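Local coordinates for putative uncharacterized protein (Bacteroides thetaiotaomicron, PDB 2RBK) that is probably a magnesium-dependent phosphatase of the haloacid dehalogenase superfamily, here holding a vanadium oxide group next to magnesium in its active site, at residues Thr2-Asp8 with Glu205-Asp211; Thr12-Thr18 with Pro245-Asp249; Thr18-Pro22 with Asn52-Leu56; Val75-Tyr81 with Glu194-Phe199. All blocks are in the same frame, centred on the assembly; numbering follows the deposited sequence. Where two conformers were deposited one is given.

Contact 1: Thr2-Asp8 with Glu205-Asp211. With MG (magnesium ion), chain B; VN4 (oxido(dioxo)vanadium), chain C.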
# COMPACT_ATOMS: atom_id res chain seq x y z
N THR A 2 20.53 -7.95 6.19
CA THR A 2 19.32 -7.13 6.19
C THR A 2 19.22 -6.20 7.38
O THR A 2 19.42 -6.62 8.52
CB THR A 2 18.09 -8.03 6.13
OG1 THR A 2 18.14 -8.92 5.00
CG2 THR A 2 16.79 -7.25 5.97
N LYS A 3 18.90 -4.96 7.13
CA LYS A 3 18.72 -3.91 8.12
C LYS A 3 17.30 -3.36 8.13
O LYS A 3 16.90 -2.81 9.16
CB LYS A 3 19.70 -2.78 7.92
CG LYS A 3 21.15 -3.18 8.18
CD LYS A 3 22.14 -2.01 8.19
CE LYS A 3 23.40 -2.25 9.02
NZ LYS A 3 24.32 -1.06 9.02
N ALA A 4 16.57 -3.44 7.05
CA ALA A 4 15.26 -2.80 6.91
C ALA A 4 14.28 -3.78 6.28
O ALA A 4 14.59 -4.37 5.24
CB ALA A 4 15.35 -1.55 6.08
N LEU A 5 13.14 -3.94 6.92
CA LEU A 5 12.03 -4.79 6.44
C LEU A 5 10.89 -3.89 6.01
O LEU A 5 10.52 -2.96 6.75
CB LEU A 5 11.54 -5.67 7.57
CG LEU A 5 12.59 -6.53 8.31
CD1 LEU A 5 11.92 -7.35 9.38
CD2 LEU A 5 13.38 -7.39 7.34
N PHE A 6 10.29 -4.17 4.86
CA PHE A 6 9.19 -3.42 4.33
C PHE A 6 8.00 -4.34 4.11
O PHE A 6 8.09 -5.24 3.29
CB PHE A 6 9.56 -2.76 2.98
CG PHE A 6 10.67 -1.75 3.17
CD1 PHE A 6 12.01 -2.07 3.06
CD2 PHE A 6 10.33 -0.43 3.48
CE1 PHE A 6 12.98 -1.12 3.27
CE2 PHE A 6 11.31 0.53 3.70
CZ PHE A 6 12.63 0.17 3.57
N PHE A 7 6.93 -4.10 4.84
CA PHE A 7 5.75 -4.97 4.82
C PHE A 7 4.55 -4.25 4.20
O PHE A 7 4.08 -3.24 4.73
CB PHE A 7 5.34 -5.38 6.21
CG PHE A 7 6.34 -6.24 6.92
CD1 PHE A 7 7.24 -5.73 7.80
CD2 PHE A 7 6.38 -7.62 6.67
CE1 PHE A 7 8.16 -6.54 8.46
CE2 PHE A 7 7.30 -8.42 7.32
CZ PHE A 7 8.19 -7.89 8.22
N ASP A 8 3.99 -4.85 3.13
CA ASP A 8 2.62 -4.54 2.77
C ASP A 8 1.70 -4.92 3.92
O ASP A 8 2.02 -5.76 4.75
CB ASP A 8 2.27 -5.34 1.53
CG ASP A 8 0.87 -5.20 1.07
OD1 ASP A 8 0.22 -6.24 0.83
OD2 ASP A 8 0.41 -4.03 0.91
N GLU A 205 20.67 -3.83 1.75
CA GLU A 205 20.33 -4.24 3.11
C GLU A 205 18.83 -4.26 3.35
O GLU A 205 18.37 -4.21 4.50
CB GLU A 205 21.03 -3.29 4.09
CG GLU A 205 22.54 -3.27 4.01
CD GLU A 205 23.21 -2.12 4.78
OE1 GLU A 205 24.32 -2.37 5.31
OE2 GLU A 205 22.70 -0.93 4.89
N THR A 206 18.01 -4.31 2.28
CA THR A 206 16.56 -4.25 2.39
C THR A 206 15.90 -5.58 2.07
O THR A 206 16.39 -6.36 1.25
CB THR A 206 15.99 -3.17 1.46
OG1 THR A 206 16.28 -3.46 0.09
CG2 THR A 206 16.54 -1.80 1.82
N MET A 207 14.73 -5.79 2.65
CA MET A 207 13.88 -6.94 2.36
C MET A 207 12.44 -6.45 2.33
O MET A 207 12.01 -5.72 3.24
CB MET A 207 14.05 -8.00 3.44
CG MET A 207 13.25 -9.30 3.20
SD MET A 207 13.55 -10.56 4.44
CE MET A 207 15.20 -11.08 3.96
N SER A 208 11.68 -6.87 1.33
CA SER A 208 10.28 -6.48 1.20
C SER A 208 9.40 -7.73 1.16
O SER A 208 9.84 -8.83 0.79
CB SER A 208 10.07 -5.63 -0.04
OG SER A 208 10.39 -6.37 -1.20
N PHE A 209 8.13 -7.54 1.54
CA PHE A 209 7.13 -8.58 1.67
C PHE A 209 5.84 -8.09 1.06
O PHE A 209 5.36 -7.02 1.45
CB PHE A 209 6.88 -8.94 3.13
CG PHE A 209 8.09 -9.39 3.92
CD1 PHE A 209 9.02 -8.48 4.39
CD2 PHE A 209 8.28 -10.72 4.24
CE1 PHE A 209 10.09 -8.87 5.14
CE2 PHE A 209 9.38 -11.13 4.98
CZ PHE A 209 10.29 -10.21 5.45
N GLY A 210 5.24 -8.89 0.17
CA GLY A 210 3.98 -8.46 -0.44
C GLY A 210 3.23 -9.59 -1.06
O GLY A 210 3.71 -10.71 -1.23
N ASP A 211 1.97 -9.27 -1.41
CA ASP A 211 1.05 -10.22 -1.99
C ASP A 211 0.41 -9.72 -3.27
O ASP A 211 -0.35 -10.53 -3.83
CB ASP A 211 -0.12 -10.59 -1.04
CG ASP A 211 -1.11 -9.46 -0.91
OD1 ASP A 211 -0.63 -8.32 -0.74
OD2 ASP A 211 -2.34 -9.71 -1.04
MG MG B . -1.50 -6.50 -0.28
V VN4 C . -1.39 -3.12 0.78
O1 VN4 C . -1.38 -2.74 2.40
O2 VN4 C . -2.14 -4.61 0.21
O3 VN4 C . -1.27 -1.89 -0.58
O HOH W 1 18.58 -7.65 2.71
O HOH W 2 26.09 -1.12 7.05
O HOH W 3 -3.21 -7.11 -1.29
O HOH W 4 -0.53 -5.72 -1.96
O HOH W 5 -3.24 -2.09 0.94

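Contact 2: Thr12-Thr18 with Pro245-Asp249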
# COMPACT_ATOMS: atom_id res chain seq x y z
N THR A 12 -0.64 -9.46 3.57
CA THR A 12 0.78 -9.68 3.90
C THR A 12 0.96 -9.70 5.42
O THR A 12 1.42 -10.72 5.97
CB THR A 12 1.62 -8.60 3.20
OG1 THR A 12 1.47 -8.74 1.79
CG2 THR A 12 3.12 -8.78 3.57
N LEU A 13 0.56 -8.63 6.10
CA LEU A 13 0.43 -8.63 7.55
C LEU A 13 -0.96 -9.03 8.01
O LEU A 13 -1.07 -9.82 8.92
CB LEU A 13 0.76 -7.22 8.14
CG LEU A 13 2.21 -6.81 7.98
CD1 LEU A 13 2.34 -5.33 8.42
CD2 LEU A 13 3.14 -7.68 8.78
N VAL A 14 -2.00 -8.48 7.40
CA VAL A 14 -3.40 -8.70 7.79
C VAL A 14 -4.07 -9.61 6.79
O VAL A 14 -4.12 -9.33 5.60
CB VAL A 14 -4.14 -7.34 7.88
CG1 VAL A 14 -5.64 -7.58 8.27
CG2 VAL A 14 -3.52 -6.42 8.86
N SER A 15 -4.62 -10.72 7.31
CA SER A 15 -5.31 -11.69 6.49
C SER A 15 -6.60 -11.16 5.91
O SER A 15 -7.42 -10.61 6.66
CB SER A 15 -5.61 -12.89 7.37
OG SER A 15 -6.46 -13.80 6.67
N PHE A 16 -6.88 -11.38 4.63
CA PHE A 16 -8.15 -11.02 4.04
C PHE A 16 -9.23 -11.95 4.55
O PHE A 16 -10.41 -11.59 4.56
CB PHE A 16 -8.10 -11.11 2.52
CG PHE A 16 -7.44 -9.96 1.84
CD1 PHE A 16 -8.00 -8.72 1.81
CD2 PHE A 16 -6.19 -10.10 1.19
CE1 PHE A 16 -7.39 -7.65 1.14
CE2 PHE A 16 -5.66 -9.03 0.55
CZ PHE A 16 -6.18 -7.79 0.50
N GLU A 17 -8.85 -13.16 4.94
CA GLU A 17 -9.87 -14.16 5.35
C GLU A 17 -10.28 -13.96 6.79
O GLU A 17 -11.48 -14.08 7.09
CB GLU A 17 -9.31 -15.54 4.95
CG GLU A 17 -9.11 -15.75 3.44
CD GLU A 17 -7.87 -15.21 2.77
OE1 GLU A 17 -6.77 -14.96 3.34
OE2 GLU A 17 -8.00 -14.98 1.52
N THR A 18 -9.35 -13.60 7.68
CA THR A 18 -9.69 -13.39 9.06
C THR A 18 -9.78 -11.92 9.42
O THR A 18 -10.30 -11.55 10.47
CB THR A 18 -8.67 -14.01 10.01
OG1 THR A 18 -7.46 -13.27 9.91
CG2 THR A 18 -8.32 -15.49 9.70
N PRO A 245 1.46 -19.44 2.63
CA PRO A 245 0.33 -18.55 2.77
C PRO A 245 0.33 -17.77 4.07
O PRO A 245 0.86 -18.24 5.09
CB PRO A 245 -0.91 -19.48 2.67
CG PRO A 245 -0.37 -20.63 1.83
CD PRO A 245 1.04 -20.83 2.31
N ILE A 246 -0.32 -16.61 4.05
CA ILE A 246 -0.32 -15.74 5.22
C ILE A 246 -0.77 -16.46 6.47
O ILE A 246 -0.18 -16.31 7.54
CB ILE A 246 -1.17 -14.47 4.94
CG1 ILE A 246 -1.08 -13.53 6.15
CG2 ILE A 246 -2.60 -14.74 4.54
CD1 ILE A 246 -1.62 -12.18 5.90
N ASP A 247 -1.84 -17.27 6.41
CA ASP A 247 -2.41 -17.93 7.59
C ASP A 247 -1.76 -19.28 7.86
O ASP A 247 -2.26 -20.05 8.69
CB ASP A 247 -3.95 -17.95 7.49
CG ASP A 247 -4.53 -16.59 7.87
OD1 ASP A 247 -4.06 -15.88 8.79
OD2 ASP A 247 -5.55 -16.21 7.28
N GLU A 248 -0.65 -19.60 7.20
CA GLU A 248 0.21 -20.72 7.51
C GLU A 248 1.63 -20.20 7.86
O GLU A 248 2.65 -20.76 7.46
CB GLU A 248 0.25 -21.69 6.34
CG GLU A 248 -1.09 -22.30 6.01
CD GLU A 248 -1.13 -23.18 4.79
OE1 GLU A 248 -0.09 -23.53 4.22
OE2 GLU A 248 -2.21 -23.45 4.30
N ASP A 249 1.63 -19.11 8.62
CA ASP A 249 2.87 -18.58 9.22
C ASP A 249 3.83 -18.07 8.12
O ASP A 249 5.04 -18.10 8.33
CB ASP A 249 3.56 -19.61 10.10
CG ASP A 249 2.64 -20.19 11.15
OD1 ASP A 249 2.31 -19.46 12.07
OD2 ASP A 249 2.14 -21.34 11.04
O HOH W 6 -5.92 -17.05 4.79
O HOH W 7 -4.96 -14.15 10.61

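Contact 3: Thr18-Pro22 with Asn52-Leu56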
# COMPACT_ATOMS: atom_id res chain seq x y z
N THR A 18 -9.35 -13.60 7.68
CA THR A 18 -9.69 -13.39 9.06
C THR A 18 -9.78 -11.92 9.42
O THR A 18 -10.30 -11.55 10.47
CB THR A 18 -8.67 -14.01 10.01
OG1 THR A 18 -7.46 -13.27 9.91
CG2 THR A 18 -8.32 -15.49 9.70
N HIS A 19 -9.20 -11.00 8.68
CA HIS A 19 -9.08 -9.60 8.99
C HIS A 19 -8.20 -9.32 10.22
O HIS A 19 -8.30 -8.29 10.86
CB HIS A 19 -10.42 -8.87 9.10
CG HIS A 19 -11.20 -9.16 7.84
ND1 HIS A 19 -10.85 -8.69 6.59
CD2 HIS A 19 -12.31 -9.96 7.69
CE1 HIS A 19 -11.75 -9.16 5.72
NE2 HIS A 19 -12.66 -9.93 6.35
N ARG A 20 -7.30 -10.25 10.56
CA ARG A 20 -6.40 -10.17 11.65
C ARG A 20 -4.95 -10.47 11.23
O ARG A 20 -4.71 -11.15 10.24
CB ARG A 20 -6.80 -11.15 12.79
CG ARG A 20 -8.26 -10.97 13.22
CD ARG A 20 -8.46 -9.60 13.86
NE ARG A 20 -7.56 -9.32 15.01
CZ ARG A 20 -7.85 -9.54 16.27
NH1 ARG A 20 -9.03 -10.05 16.65
NH2 ARG A 20 -6.94 -9.24 17.17
N ILE A 21 -4.05 -10.01 12.05
CA ILE A 21 -2.63 -10.33 11.92
C ILE A 21 -2.35 -11.71 12.57
O ILE A 21 -2.73 -11.92 13.71
CB ILE A 21 -1.75 -9.28 12.56
CG1 ILE A 21 -2.04 -7.89 11.95
CG2 ILE A 21 -0.29 -9.66 12.45
CD1 ILE A 21 -1.22 -6.75 12.58
N PRO A 22 -1.72 -12.64 11.86
CA PRO A 22 -1.38 -13.93 12.48
C PRO A 22 -0.55 -13.69 13.74
O PRO A 22 0.36 -12.87 13.81
CB PRO A 22 -0.59 -14.66 11.40
CG PRO A 22 -1.13 -14.06 10.12
CD PRO A 22 -1.38 -12.61 10.45
N ASN A 52 -5.96 -1.13 11.09
CA ASN A 52 -5.84 -2.60 11.25
C ASN A 52 -4.49 -3.01 11.76
O ASN A 52 -4.17 -4.20 11.76
CB ASN A 52 -6.24 -3.25 9.92
CG ASN A 52 -5.39 -2.85 8.74
OD1 ASN A 52 -4.53 -1.94 8.86
ND2 ASN A 52 -5.69 -3.46 7.60
N LEU A 53 -3.66 -2.06 12.28
CA LEU A 53 -2.35 -2.32 12.75
C LEU A 53 -2.15 -2.10 14.24
O LEU A 53 -1.02 -2.08 14.73
CB LEU A 53 -1.26 -1.53 12.00
CG LEU A 53 -1.14 -1.81 10.52
CD1 LEU A 53 0.04 -0.97 10.00
CD2 LEU A 53 -0.92 -3.29 10.26
N SER A 54 -3.23 -1.94 15.03
CA SER A 54 -3.06 -1.59 16.44
C SER A 54 -2.21 -2.57 17.21
O SER A 54 -1.50 -2.17 18.10
CB SER A 54 -4.41 -1.39 17.13
OG SER A 54 -5.16 -2.56 17.16
N GLU A 55 -2.26 -3.84 16.88
CA GLU A 55 -1.40 -4.76 17.62
C GLU A 55 0.09 -4.44 17.51
O GLU A 55 0.88 -4.51 18.48
CB GLU A 55 -1.67 -6.20 17.18
CG GLU A 55 -3.10 -6.61 17.49
CD GLU A 55 -3.58 -7.70 16.59
OE1 GLU A 55 -3.41 -7.57 15.37
OE2 GLU A 55 -4.17 -8.65 17.05
N LEU A 56 0.49 -4.05 16.33
CA LEU A 56 1.88 -3.71 16.10
C LEU A 56 2.21 -2.31 16.67
O LEU A 56 3.28 -2.10 17.22
CB LEU A 56 2.25 -3.76 14.61
CG LEU A 56 2.04 -5.10 13.94
CD1 LEU A 56 2.37 -5.02 12.47
CD2 LEU A 56 2.87 -6.18 14.65
O HOH W 8 -5.94 -6.29 12.14
O HOH W 9 -3.90 -11.04 15.96

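Contact 4: Val75-Tyr81 with Glu194-Phe199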
# COMPACT_ATOMS: atom_id res chain seq x y z
N VAL A 75 8.28 9.26 9.23
CA VAL A 75 9.03 8.56 10.27
C VAL A 75 8.70 9.31 11.56
O VAL A 75 9.05 10.47 11.72
CB VAL A 75 10.52 8.56 9.99
CG1 VAL A 75 11.29 7.89 11.15
CG2 VAL A 75 10.79 7.87 8.66
N GLY A 76 7.95 8.66 12.44
CA GLY A 76 7.46 9.38 13.62
C GLY A 76 6.51 10.45 13.16
O GLY A 76 5.61 10.20 12.37
N GLU A 77 6.71 11.67 13.61
CA GLU A 77 5.88 12.78 13.19
C GLU A 77 6.45 13.51 11.97
O GLU A 77 5.86 14.50 11.51
CB GLU A 77 5.66 13.79 14.33
CG GLU A 77 4.97 13.16 15.55
CD GLU A 77 3.58 12.59 15.24
OE1 GLU A 77 2.76 13.30 14.59
OE2 GLU A 77 3.29 11.42 15.64
N GLU A 78 7.59 13.09 11.45
CA GLU A 78 8.29 13.76 10.41
C GLU A 78 7.93 13.24 9.02
O GLU A 78 8.23 12.09 8.71
CB GLU A 78 9.78 13.61 10.63
CG GLU A 78 10.65 14.36 9.62
CD GLU A 78 12.13 14.21 9.83
OE1 GLU A 78 12.59 13.63 10.85
OE2 GLU A 78 12.86 14.65 8.94
N VAL A 79 7.31 14.08 8.21
CA VAL A 79 7.11 13.73 6.79
C VAL A 79 8.46 13.81 6.08
O VAL A 79 9.15 14.86 6.17
CB VAL A 79 6.06 14.64 6.13
CG1 VAL A 79 5.99 14.32 4.65
CG2 VAL A 79 4.70 14.51 6.83
N ILE A 80 8.85 12.75 5.43
CA ILE A 80 10.13 12.71 4.70
C ILE A 80 9.99 12.84 3.22
O ILE A 80 10.98 13.15 2.53
CB ILE A 80 10.97 11.48 5.10
CG1 ILE A 80 10.35 10.16 4.62
CG2 ILE A 80 11.27 11.46 6.59
CD1 ILE A 80 11.26 8.99 4.72
N TYR A 81 8.79 12.63 2.68
CA TYR A 81 8.53 12.74 1.26
C TYR A 81 7.02 12.77 1.05
O TYR A 81 6.30 12.01 1.69
CB TYR A 81 9.13 11.58 0.43
CG TYR A 81 8.74 11.65 -1.02
CD1 TYR A 81 9.22 12.63 -1.88
CD2 TYR A 81 7.80 10.76 -1.53
CE1 TYR A 81 8.81 12.72 -3.18
CE2 TYR A 81 7.37 10.86 -2.83
CZ TYR A 81 7.88 11.83 -3.68
OH TYR A 81 7.51 11.93 -4.99
N GLU A 194 13.16 6.50 -0.10
CA GLU A 194 13.05 7.63 0.85
C GLU A 194 13.34 7.19 2.27
O GLU A 194 14.06 7.85 3.00
CB GLU A 194 11.68 8.28 0.70
CG GLU A 194 11.49 8.96 -0.66
CD GLU A 194 12.43 10.11 -0.88
OE1 GLU A 194 12.81 10.77 0.11
OE2 GLU A 194 12.80 10.37 -2.06
N ILE A 195 12.78 6.05 2.67
CA ILE A 195 13.03 5.57 4.02
C ILE A 195 14.52 5.27 4.23
O ILE A 195 15.10 5.67 5.24
CB ILE A 195 12.19 4.33 4.32
CG1 ILE A 195 10.68 4.69 4.46
CG2 ILE A 195 12.70 3.53 5.51
CD1 ILE A 195 10.30 5.39 5.75
N ILE A 196 15.14 4.55 3.29
CA ILE A 196 16.52 4.15 3.55
C ILE A 196 17.43 5.39 3.49
O ILE A 196 18.43 5.40 4.22
CB ILE A 196 17.00 3.00 2.64
CG1 ILE A 196 17.17 3.39 1.20
CG2 ILE A 196 16.12 1.79 2.88
CD1 ILE A 196 17.60 2.22 0.31
N ARG A 197 17.11 6.38 2.66
CA ARG A 197 17.85 7.68 2.64
C ARG A 197 17.83 8.25 4.03
O ARG A 197 18.85 8.74 4.54
CB ARG A 197 17.18 8.63 1.63
CG ARG A 197 17.66 10.05 1.56
CD ARG A 197 16.85 11.01 0.70
NE ARG A 197 15.48 11.17 1.18
CZ ARG A 197 15.13 11.86 2.22
NH1 ARG A 197 16.08 12.49 2.92
NH2 ARG A 197 13.84 11.95 2.60
N HIS A 198 16.67 8.25 4.71
CA HIS A 198 16.57 8.85 6.04
C HIS A 198 17.42 8.13 7.08
O HIS A 198 17.99 8.76 7.99
CB HIS A 198 15.08 8.84 6.41
CG HIS A 198 14.79 9.47 7.71
ND1 HIS A 198 14.68 10.83 7.85
CD2 HIS A 198 14.54 8.95 8.94
CE1 HIS A 198 14.39 11.09 9.10
NE2 HIS A 198 14.31 9.99 9.80
N PHE A 199 17.49 6.80 7.00
CA PHE A 199 18.17 5.99 7.97
C PHE A 199 19.62 5.66 7.59
O PHE A 199 20.32 5.07 8.39
CB PHE A 199 17.45 4.68 8.26
CG PHE A 199 16.21 4.86 9.12
CD1 PHE A 199 14.96 5.16 8.60
CD2 PHE A 199 16.33 4.73 10.49
CE1 PHE A 199 13.88 5.34 9.44
CE2 PHE A 199 15.23 4.93 11.33
CZ PHE A 199 14.02 5.21 10.76

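Contact 1: Thr2-Asp8 with Glu205-Asp211
Phe7 and Phe209 lie side by side in an offset stack, centroids 4.4 Å apart and planes at 17°. Phe7 CE2 sits over one face of the Phe209 ring, near its rim, 3.4 Å from Phe209 CD1. At the edge of the same ring, in its plane, is Phe6 O, with Leu5 CD2 also at the edge. The rings sit on neighbouring parallel strands, 4-7 and 206-210, in the central sheet of the Rossmann-like HAD fold. Ile251 of helix 250-258 touches both stacked rings. On the other face of the sheet, Thr206 CG2 lies at the edge of the Phe6 ring, 3.9 Å from Phe6 CE1, and the ring meets helix 188-199. Cut back to an alanine, Phe209 would probably leave the Phe7 ring without its stacking partner and open a gap beneath Ile251.

The backbones are laced in parallel register: Met207 N donates to Ala4 O, Phe6 N to Met207 O, Phe209 N to Phe6 O and Asp8 N to Phe209 O. At the start of the strands Glu205 O takes two donors, Lys3 N at 2.8 Å and Ala4 N at 3.2 Å.

The C-terminal strand ends carry the active site. Asp8 points its CG opposite the backbone N (chi1 177°) and splits its carboxylate between two centres. Its OD1 binds magnesium and is hydrogen-bonded to Thr12 OG1. Asp211 OD1, 2.7 Å from Asp8 OD1, binds the same magnesium; the two oxygens are held close as shared ligands, not by a hydrogen bond. Asp8 OD2 lies 2.0 Å from the vanadium.

Contact 2: Thr12-Thr18 with Pro245-Asp249
Ser15 reaches across to Asp247, and its short side chain is the polar hub between two loops. Its CB lies 3.3 Å from Asp247 OD2 and also faces Ile246 CD1. One bond further, with OG anti to the backbone N (chi1 172°), the hydroxyl donates to Asp247 OD2 at 2.6 Å, meeting the syn side of the carboxylate 24° out of its plane. The same OG accepts from Thr18 N at 3.1 Å, an ST motif, and weakly from Glu17 N. Donor and acceptor roles are thus both in use, which fixes the rotation of the hydroxyl. With that hydroxyl gone, as in an alanine here, Asp247 OD2 would probably lose this bond and Thr18 N its acceptor, letting the turn drift from the 245-249 loop.

Two waters widen the grip on Asp247: one donates to its OD2 and to Glu17 OE1, the other to its OD1 while accepting from Thr18 OG1, which itself accepts from Arg20 N. The first lies between like charges, Glu17 OE1 and Asp247 OD2 being 4.3 Å apart, and probably eases their repulsion.

Ile246 supplies the apolar part, extending CD1 against the backbone of residues 12-15, 3.4 Å from Thr12 O. Thr12 itself points its side chain away from residues 245-249 and to the metal site, in keeping with the threonine of a HAD-type DxDx(T/V) motif. The contact joins the loop between strand 4-7 and helix 23-34 to the loop between strand 241-242 and helix 250-258.

Contact 3: Thr18-Pro22 with Asn52-Leu56
Arg20 and Glu55 make the charged link between these segments. The donor is Arg20 NH2, 2.8 Å from Glu55 OE2 with an angle of 152° at the hydrogen. The oxygen lies close to the guanidinium plane, but the nitrogen approaches it from above the carboxylate plane. The two side chains cross at about a right angle. Arg20 leaves its backbone on the side away from helix 54-58, and bends at chi2 and chi3 (-65° and -56°) fold it back so that its guanidinium arrives over the glutamate.

Apolar packing centres on Ile21. Its CD1 is 3.9 Å from Leu56 CG and 4.2 Å from Leu53 CD2, while Glu55 slides past in the opposite direction with OE1 3.6 Å from the same methyl. One carboxylate oxygen thus rests on hydrocarbon and the other takes the charge of Arg20.

Water supplies the remaining links. One molecule donates to both Ile21 O and Glu55 OE2, giving that oxygen a second donor, and another joins Asn52 O to His19 O, the latter weakly. Within the loop, the bond between Thr18 and Arg20 closes an ST turn.

Asn52 touches Asp10, a magnesium ligand, so the contact borders the active site. It joins the loop leading into helix 23-34 to the start of helix 54-58; Ile26 of the former helix touches Ile21 and Glu55, and Leu29 touches Leu56.

Contact 4: Val75-Tyr81 with Glu194-Phe199
Ile80 and Val75 are the two bumps that the hairpin presents to helix 188-199. Ile80 CD1 pushes into a hollow formed by the Glu194 backbone, the Ile195 side chain and His198 CB, reaching 3.5 Å from Glu194 O and 3.9 Å from Ile195 CD1. Its CG1 stands between backbone N and carbonyl carbon (chi1 69°), which sets CD1 against the Glu194 backbone while CG2 settles 3.7 Å from His198 ND1. Val75 fills the next hollow along the helix. Its CG2 meets Ile195 CD1 and His198 CD2, and its CG1 comes within 3.8 Å of Phe199 CZ. Ile80 CG2 and the Val75 methyls both meet the His198 ring obliquely from the same side, while Glu78 OE1 lies at its edge, 3.6 Å from His198 CE1.

At the other end, Tyr81 CB lies against Glu194 CG at 3.7 Å, the ring and carboxylate planes 23° apart. Ile80 and Tyr81 both face Cys73, a classic beta bulge that turns the two consecutive side chains toward the helix. A type II' turn from Val75 to Glu78 closes the hairpin, and the short strand 78-81 runs at 118° to the helix segment.

The polar groups mostly pair within their own segment or farther off. Arg197 holds Glu194 OE1 side-on through NE and NH2, Glu194 OE2 goes to Lys190, and Tyr81 OH bonds to Asp186. Arg197 NH2 is 3.1 Å from Ile80 O, but the angle is poor for a hydrogen bond. Direct adhesion between hairpin and helix is therefore mainly apolar, with the charged ends of Glu194 and Arg197 paired to each other rather than across the contact.

How the contacts relate
Contact 1 is the core of the set: it brings Asp8 and Asp211 to the magnesium and Asp8 to the vanadium group. Contact 2 touches it from the active-site end, Thr12 OG1 lying 3.3 Å from Asp211 N, and shares Thr18 with contact 3, whose centre is about 9 Å away. A probable hydrogen bond from Ser15 N to Arg20 O, 3.0 Å long, ties these two. In contact 3, Asn52's side chain lies about 7 Å from the vanadium group. Contact 4 is remote, about 28 Å from contact 2 between centres, yet its helix packs on contact 1, with Ile195 CG2 3.8 Å from Phe6 CE2.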